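Long-range contacts in mannan endo-1,4-beta-mannosidase (Mytilus edulis, PDB 2C0H), which hydrolyses the beta-1,4-linked backbone of mannans at internal linkages, cutting longer manno-oligosaccharides but not mannobiose or mannotriose: residues G23-W28 / W321-T326; S52-H57 / H103-F108. The protein carries 3 engineered substitutions. One frame throughout, in Å; residues are numbered along the deposited sequence.

Interaction 1. Residues G23-W28 / W321-T326; sequences GANQAW and WTWSRT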
loop_
_atom_site.group_PDB
_atom_site.type_symbol
_atom_site.label_atom_id
_atom_site.label_comp_id
_atom_site.label_asym_id
_atom_site.label_seq_id
_atom_site.Cartn_x
_atom_site.Cartn_y
_atom_site.Cartn_z
ATOM N N GLY A 23 12.564 2.504 -1.495
ATOM C CA GLY A 23 12.225 3.843 -1.042
ATOM C C GLY A 23 11.662 3.887 0.342
ATOM O O GLY A 23 12.078 3.129 1.205
ATOM N N ALA A 24 10.685 4.772 0.529
ATOM C CA ALA A 24 10.174 5.055 1.843
ATOM C C ALA A 24 8.726 5.460 1.836
ATOM O O ALA A 24 8.206 5.943 0.829
ATOM C CB ALA A 24 10.996 6.149 2.476
ATOM N N ASN A 25 8.101 5.277 2.981
ATOM C CA ASN A 25 6.815 5.881 3.288
ATOM C C ASN A 25 7.036 7.327 3.677
ATOM O O ASN A 25 7.909 7.608 4.479
ATOM C CB ASN A 25 6.169 5.158 4.482
ATOM C CG ASN A 25 5.652 3.794 4.147
ATOM O OD1 ASN A 25 4.463 3.647 3.861
ATOM N ND2 ASN A 25 6.512 2.775 4.235
ATOM N N GLN A 26 6.217 8.236 3.153
ATOM C CA GLN A 26 6.267 9.633 3.622
ATOM C C GLN A 26 5.871 9.647 5.113
ATOM O O GLN A 26 6.622 10.185 5.929
ATOM C CB GLN A 26 5.428 10.572 2.738
ATOM C CG GLN A 26 5.635 12.083 3.000
ATOM C CD GLN A 26 6.899 12.678 2.363
ATOM O OE1 GLN A 26 7.236 12.400 1.215
ATOM N NE2 GLN A 26 7.589 13.529 3.107
ATOM N N ALA A 27 4.751 9.076 5.554
ATOM C CA ALA A 27 3.570 8.701 4.770
ATOM C C ALA A 27 2.625 9.913 4.661
ATOM O O ALA A 27 1.607 9.848 3.966
ATOM C CB ALA A 27 2.862 7.555 5.449
ATOM N N TRP A 28 2.941 11.008 5.359
ATOM C CA TRP A 28 2.180 12.256 5.320
ATOM C C TRP A 28 3.077 13.443 5.687
ATOM O O TRP A 28 4.201 13.260 6.164
ATOM C CB TRP A 28 1.000 12.190 6.314
ATOM C CG TRP A 28 1.409 11.870 7.723
ATOM C CD1 TRP A 28 1.916 12.752 8.636
ATOM C CD2 TRP A 28 1.363 10.598 8.386
ATOM N NE1 TRP A 28 2.210 12.109 9.803
ATOM C CE2 TRP A 28 1.880 10.786 9.688
ATOM C CE3 TRP A 28 0.937 9.314 8.014
ATOM C CZ2 TRP A 28 1.969 9.748 10.607
ATOM C CZ3 TRP A 28 1.039 8.290 8.915
ATOM C CH2 TRP A 28 1.542 8.506 10.203
ATOM N N TRP A 321 10.084 -0.626 1.305
ATOM C CA TRP A 321 9.805 0.740 1.717
ATOM C C TRP A 321 9.927 0.869 3.237
ATOM O O TRP A 321 9.237 0.199 3.969
ATOM C CB TRP A 321 8.397 1.154 1.317
ATOM C CG TRP A 321 8.142 1.139 -0.154
ATOM C CD1 TRP A 321 9.019 1.465 -1.147
ATOM C CD2 TRP A 321 6.898 0.839 -0.794
ATOM N NE1 TRP A 321 8.391 1.379 -2.380
ATOM C CE2 TRP A 321 7.093 0.987 -2.184
ATOM C CE3 TRP A 321 5.642 0.465 -0.325
ATOM C CZ2 TRP A 321 6.069 0.764 -3.113
ATOM C CZ3 TRP A 321 4.625 0.240 -1.262
ATOM C CH2 TRP A 321 4.857 0.378 -2.624
ATOM N N THR A 322 10.844 1.711 3.707
ATOM C CA THR A 322 10.992 1.905 5.130
ATOM C C THR A 322 9.875 2.760 5.714
ATOM O O THR A 322 9.240 3.536 5.018
ATOM C CB THR A 322 12.305 2.610 5.442
ATOM O OG1 THR A 322 12.398 3.804 4.684
ATOM C CG2 THR A 322 13.492 1.695 5.174
ATOM N N TRP A 323 9.669 2.624 7.014
ATOM C CA TRP A 323 8.736 3.444 7.745
ATOM C C TRP A 323 9.527 4.326 8.708
ATOM O O TRP A 323 10.213 3.754 9.577
ATOM C CB TRP A 323 7.805 2.554 8.569
ATOM C CG TRP A 323 6.852 3.361 9.368
ATOM C CD1 TRP A 323 7.009 3.795 10.660
ATOM C CD2 TRP A 323 5.620 3.903 8.903
ATOM N NE1 TRP A 323 5.914 4.547 11.028
ATOM C CE2 TRP A 323 5.057 4.636 9.960
ATOM C CE3 TRP A 323 4.934 3.838 7.686
ATOM C CZ2 TRP A 323 3.834 5.296 9.839
ATOM C CZ3 TRP A 323 3.710 4.484 7.579
ATOM C CH2 TRP A 323 3.184 5.210 8.637
ATOM N N SER A 324 9.484 5.660 8.618
ATOM C CA SER A 324 9.003 6.523 7.518
ATOM C C SER A 324 9.739 7.880 7.572
ATOM O O SER A 324 10.532 8.121 8.492
ATOM C CB SER A 324 7.513 6.821 7.680
ATOM O OG SER A 324 7.308 7.635 8.829
ATOM N N ARG A 325 9.456 8.776 6.645
ATOM C CA ARG A 325 10.093 10.124 6.681
ATOM C C ARG A 325 9.808 10.830 8.006
ATOM O O ARG A 325 10.670 11.545 8.499
ATOM C CB ARG A 325 9.680 11.029 5.494
ATOM C CG ARG A 325 10.171 12.490 5.555
ATOM C CD ARG A 325 11.604 12.496 5.287
ATOM N NE ARG A 325 12.285 13.791 5.416
ATOM C CZ ARG A 325 12.827 14.251 6.542
ATOM N NH1 ARG A 325 12.697 13.582 7.671
ATOM N NH2 ARG A 325 13.488 15.405 6.534
ATOM N N THR A 326 8.605 10.666 8.543
ATOM C CA THR A 326 8.216 11.333 9.804
ATOM C C THR A 326 8.739 10.665 11.072
ATOM O O THR A 326 8.852 11.340 12.107
ATOM C CB THR A 326 6.677 11.448 9.975
ATOM O OG1 THR A 326 6.072 10.154 10.139
ATOM C CG2 THR A 326 6.073 12.183 8.805
HETATM O O HOH W 1 4.612 8.683 8.492
#

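Interaction 2. Residues S52-H57 / H103-F108; sequences SDMQSH and HNILIF. Unlike the reference sequence in segment 52-57: Met54 (reference Ile).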
loop_
_atom_site.group_PDB
_atom_site.type_symbol
_atom_site.label_atom_id
_atom_site.label_comp_id
_atom_site.label_asym_id
_atom_site.label_seq_id
_atom_site.Cartn_x
_atom_site.Cartn_y
_atom_site.Cartn_z
ATOM N N SER A 52 14.132 15.169 -3.190
ATOM C CA SER A 52 15.526 15.514 -3.481
ATOM C C SER A 52 16.477 14.580 -2.741
ATOM O O SER A 52 17.418 14.037 -3.350
ATOM C CB SER A 52 15.821 16.966 -3.088
ATOM O OG SER A 52 17.179 17.291 -3.362
ATOM N N ASP A 53 16.239 14.414 -1.437
ATOM C CA ASP A 53 17.019 13.502 -0.577
ATOM C C ASP A 53 17.038 12.095 -1.165
ATOM O O ASP A 53 18.085 11.454 -1.264
ATOM C CB ASP A 53 16.422 13.412 0.837
ATOM C CG ASP A 53 16.657 14.653 1.690
ATOM O OD1 ASP A 53 17.355 15.590 1.246
ATOM O OD2 ASP A 53 16.117 14.681 2.832
ATOM N N MET A 54 15.865 11.606 -1.545
ATOM C CA MET A 54 15.749 10.246 -2.040
ATOM C C MET A 54 16.454 10.040 -3.362
ATOM O O MET A 54 17.178 9.061 -3.508
ATOM C CB MET A 54 14.292 9.819 -2.122
ATOM C CG MET A 54 13.710 9.582 -0.754
ATOM S SD MET A 54 11.999 9.085 -0.839
ATOM C CE MET A 54 12.140 7.710 -1.995
ATOM N N GLN A 55 16.281 10.956 -4.308
ATOM C CA GLN A 55 16.963 10.848 -5.597
ATOM C C GLN A 55 18.468 10.771 -5.411
ATOM O O GLN A 55 19.130 9.932 -6.023
ATOM C CB GLN A 55 16.627 12.004 -6.547
ATOM C CG GLN A 55 17.344 11.850 -7.898
ATOM C CD GLN A 55 16.943 12.861 -8.943
ATOM O OE1 GLN A 55 16.674 14.020 -8.647
ATOM N NE2 GLN A 55 16.943 12.426 -10.199
ATOM N N SER A 56 19.002 11.625 -4.553
ATOM C CA SER A 56 20.443 11.618 -4.349
ATOM C C SER A 56 20.958 10.330 -3.663
ATOM O O SER A 56 22.139 9.996 -3.821
ATOM C CB SER A 56 20.883 12.877 -3.603
ATOM O OG SER A 56 20.415 12.893 -2.279
ATOM N N HIS A 57 20.107 9.620 -2.911
ATOM C CA HIS A 57 20.482 8.343 -2.262
ATOM C C HIS A 57 19.983 7.084 -2.976
ATOM O O HIS A 57 20.011 5.997 -2.423
ATOM C CB HIS A 57 20.007 8.333 -0.818
ATOM C CG HIS A 57 20.752 9.293 0.044
ATOM N ND1 HIS A 57 20.466 10.637 0.069
ATOM C CD2 HIS A 57 21.787 9.106 0.898
ATOM C CE1 HIS A 57 21.299 11.244 0.900
ATOM N NE2 HIS A 57 22.109 10.337 1.414
ATOM N N HIS A 103 12.404 14.271 -10.412
ATOM C CA HIS A 103 13.390 13.514 -9.607
ATOM C C HIS A 103 13.428 11.993 -9.891
ATOM O O HIS A 103 14.035 11.221 -9.134
ATOM C CB HIS A 103 13.121 13.745 -8.114
ATOM C CG HIS A 103 13.372 15.147 -7.660
ATOM N ND1 HIS A 103 14.626 15.595 -7.298
ATOM C CD2 HIS A 103 12.539 16.202 -7.511
ATOM C CE1 HIS A 103 14.548 16.864 -6.936
ATOM N NE2 HIS A 103 13.294 17.256 -7.056
ATOM N N ASN A 104 12.769 11.555 -10.966
ATOM C CA ASN A 104 12.635 10.137 -11.327
ATOM C C ASN A 104 12.119 9.212 -10.207
ATOM O O ASN A 104 12.653 8.123 -9.991
ATOM C CB ASN A 104 13.958 9.586 -11.890
ATOM C CG ASN A 104 14.174 9.945 -13.341
ATOM O OD1 ASN A 104 13.273 9.827 -14.172
ATOM N ND2 ASN A 104 15.388 10.362 -13.663
ATOM N N ILE A 105 11.070 9.644 -9.513
ATOM C CA ILE A 105 10.484 8.867 -8.412
ATOM C C ILE A 105 9.025 8.527 -8.717
ATOM O O ILE A 105 8.298 9.385 -9.213
ATOM C CB ILE A 105 10.625 9.650 -7.097
ATOM C CG1 ILE A 105 12.110 9.617 -6.675
ATOM C CG2 ILE A 105 9.746 9.075 -6.029
ATOM C CD1 ILE A 105 12.434 10.489 -5.489
ATOM N N LEU A 106 8.646 7.276 -8.463
ATOM C CA LEU A 106 7.259 6.802 -8.593
ATOM C C LEU A 106 6.497 6.959 -7.285
ATOM O O LEU A 106 6.984 6.587 -6.209
ATOM C CB LEU A 106 7.238 5.328 -8.987
ATOM C CG LEU A 106 7.778 4.958 -10.361
ATOM C CD1 LEU A 106 7.953 3.450 -10.450
ATOM C CD2 LEU A 106 6.851 5.462 -11.485
ATOM N N ILE A 107 5.257 7.427 -7.386
ATOM C CA ILE A 107 4.410 7.620 -6.224
ATOM C C ILE A 107 3.316 6.552 -6.124
ATOM O O ILE A 107 2.632 6.254 -7.113
ATOM C CB ILE A 107 3.745 9.045 -6.267
ATOM C CG1 ILE A 107 4.793 10.161 -6.410
ATOM C CG2 ILE A 107 2.835 9.293 -5.081
ATOM C CD1 ILE A 107 5.880 10.161 -5.350
ATOM N N PHE A 108 3.130 6.024 -4.923
ATOM C CA PHE A 108 2.024 5.116 -4.609
ATOM C C PHE A 108 1.106 5.793 -3.595
ATOM O O PHE A 108 1.530 6.098 -2.488
ATOM C CB PHE A 108 2.549 3.777 -4.099
ATOM C CG PHE A 108 3.304 3.018 -5.141
ATOM C CD1 PHE A 108 2.660 2.067 -5.920
ATOM C CD2 PHE A 108 4.633 3.306 -5.396
ATOM C CE1 PHE A 108 3.337 1.399 -6.913
ATOM C CE2 PHE A 108 5.318 2.635 -6.413
ATOM C CZ PHE A 108 4.666 1.663 -7.136
#

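Interaction 1. Residues G23-W28 / W321-T326
Asn25 grips Thr322 O twice. Its backbone N donates at 2.9 Å to Thr322 O almost straight, and its side-chain ND2 reaches the same oxygen at 2.9 Å from above the carbonyl plane. CG lies beside the backbone N (chi1 -73°), which folds the amide back onto that carbonyl. Outside the segments, ND2 also binds Gly293 O, and OD1 binds Arg63. This is the tight, buried part, where parallel strands 17-25 and 319-322 of the TIM barrel meet. Thr322 N completes the pairing with Gly23 O at 3.1 Å. Further along, Arg325 N donates to Asn25 O at 2.9 Å. A cis peptide precedes Ser324, whose CB packs on Asn25 O. Trp323 CE3 lies 3.6 Å from Asn25 CG, with ring and amide planes 58° apart.

The solvent side is looser. Trp28 and Trp323 meet obliquely, and Thr326 CG2 sits over one face of Trp28. The Thr326 N bond to Gln26 O is weak, and a water links Ala27 N, Ser324 OG and Thr326 OG1. Trp323 probably binds substrate and lies near the likely nucleophile, Glu294. Bonded to two carbonyls and Arg63, the Asn25 amide is held in place, consistent with a fixed surface beside Trp323.

Interaction 2. Residues S52-H57 / H103-F108
Gln55 and His103 bring the two backbones closest, with their CA atoms 6.0 Å apart. Residues 52-56 form the last turn of helix 40-56, which His57 is the first to leave. The other segment leads from helix 89-102 into strand 106-113 of the TIM barrel. Between that helix and strand, a Schellman motif turns the chain. Asn104 takes positive phi there, and Ile105 N bonds back to Ala100 O.

The polar link is His103 ND1 to Gln55 OE1, at 2.9 Å and bent to 140° at the hydrogen. The ring nitrogen stands above the carbonyl plane of the amide, and the ring and amide planes are 70° apart. Gln55 reaches it as an extended chain, CG anti to the backbone N (chi1 -179°). On its other side, His103 NE2 is hydrogen-bonded to Glu48, one helical turn before Ser52. Both ring nitrogens are thus held, which fixes the ring's rotation. Ser52 N lies over one face of the ring, and Ser52 CA is 3.8 Å from His103 CE1. An alanine at Gln55 would leave ND1 without this acceptor and would probably let the imidazole turn, held by Glu48 at one end.

The inner side is apolar. Ile105 points its CG1 branch at the helix. Its CD1 lies 3.9 Å from CB of Met54, a position where the reference sequence has isoleucine, and 4.1 Å from Gln55 N.

Overall arrangement
The two contacts lie on the same side of the chain's centre, with their own centres about 12 Å apart. Interaction 2 is nested inside the loop closed by interaction 1: helix 40-56 follows strand 17-25, and strand 319-322 returns late in the chain to pair with strand 17-25. Both reach the same barrel sheet, where strand 61-68 lies between strands 17-25 and 106-113. They also touch directly. Trp321 CZ2 packs on Phe108 CD2 at 3.7 Å, and Met54 CE meets Gly23 CA at 4.0 Å. Interaction 1 closes the barrel beside the probable active site, where Trp323 lies near Glu294, whereas interaction 2 joins a helix to the barrel away from it.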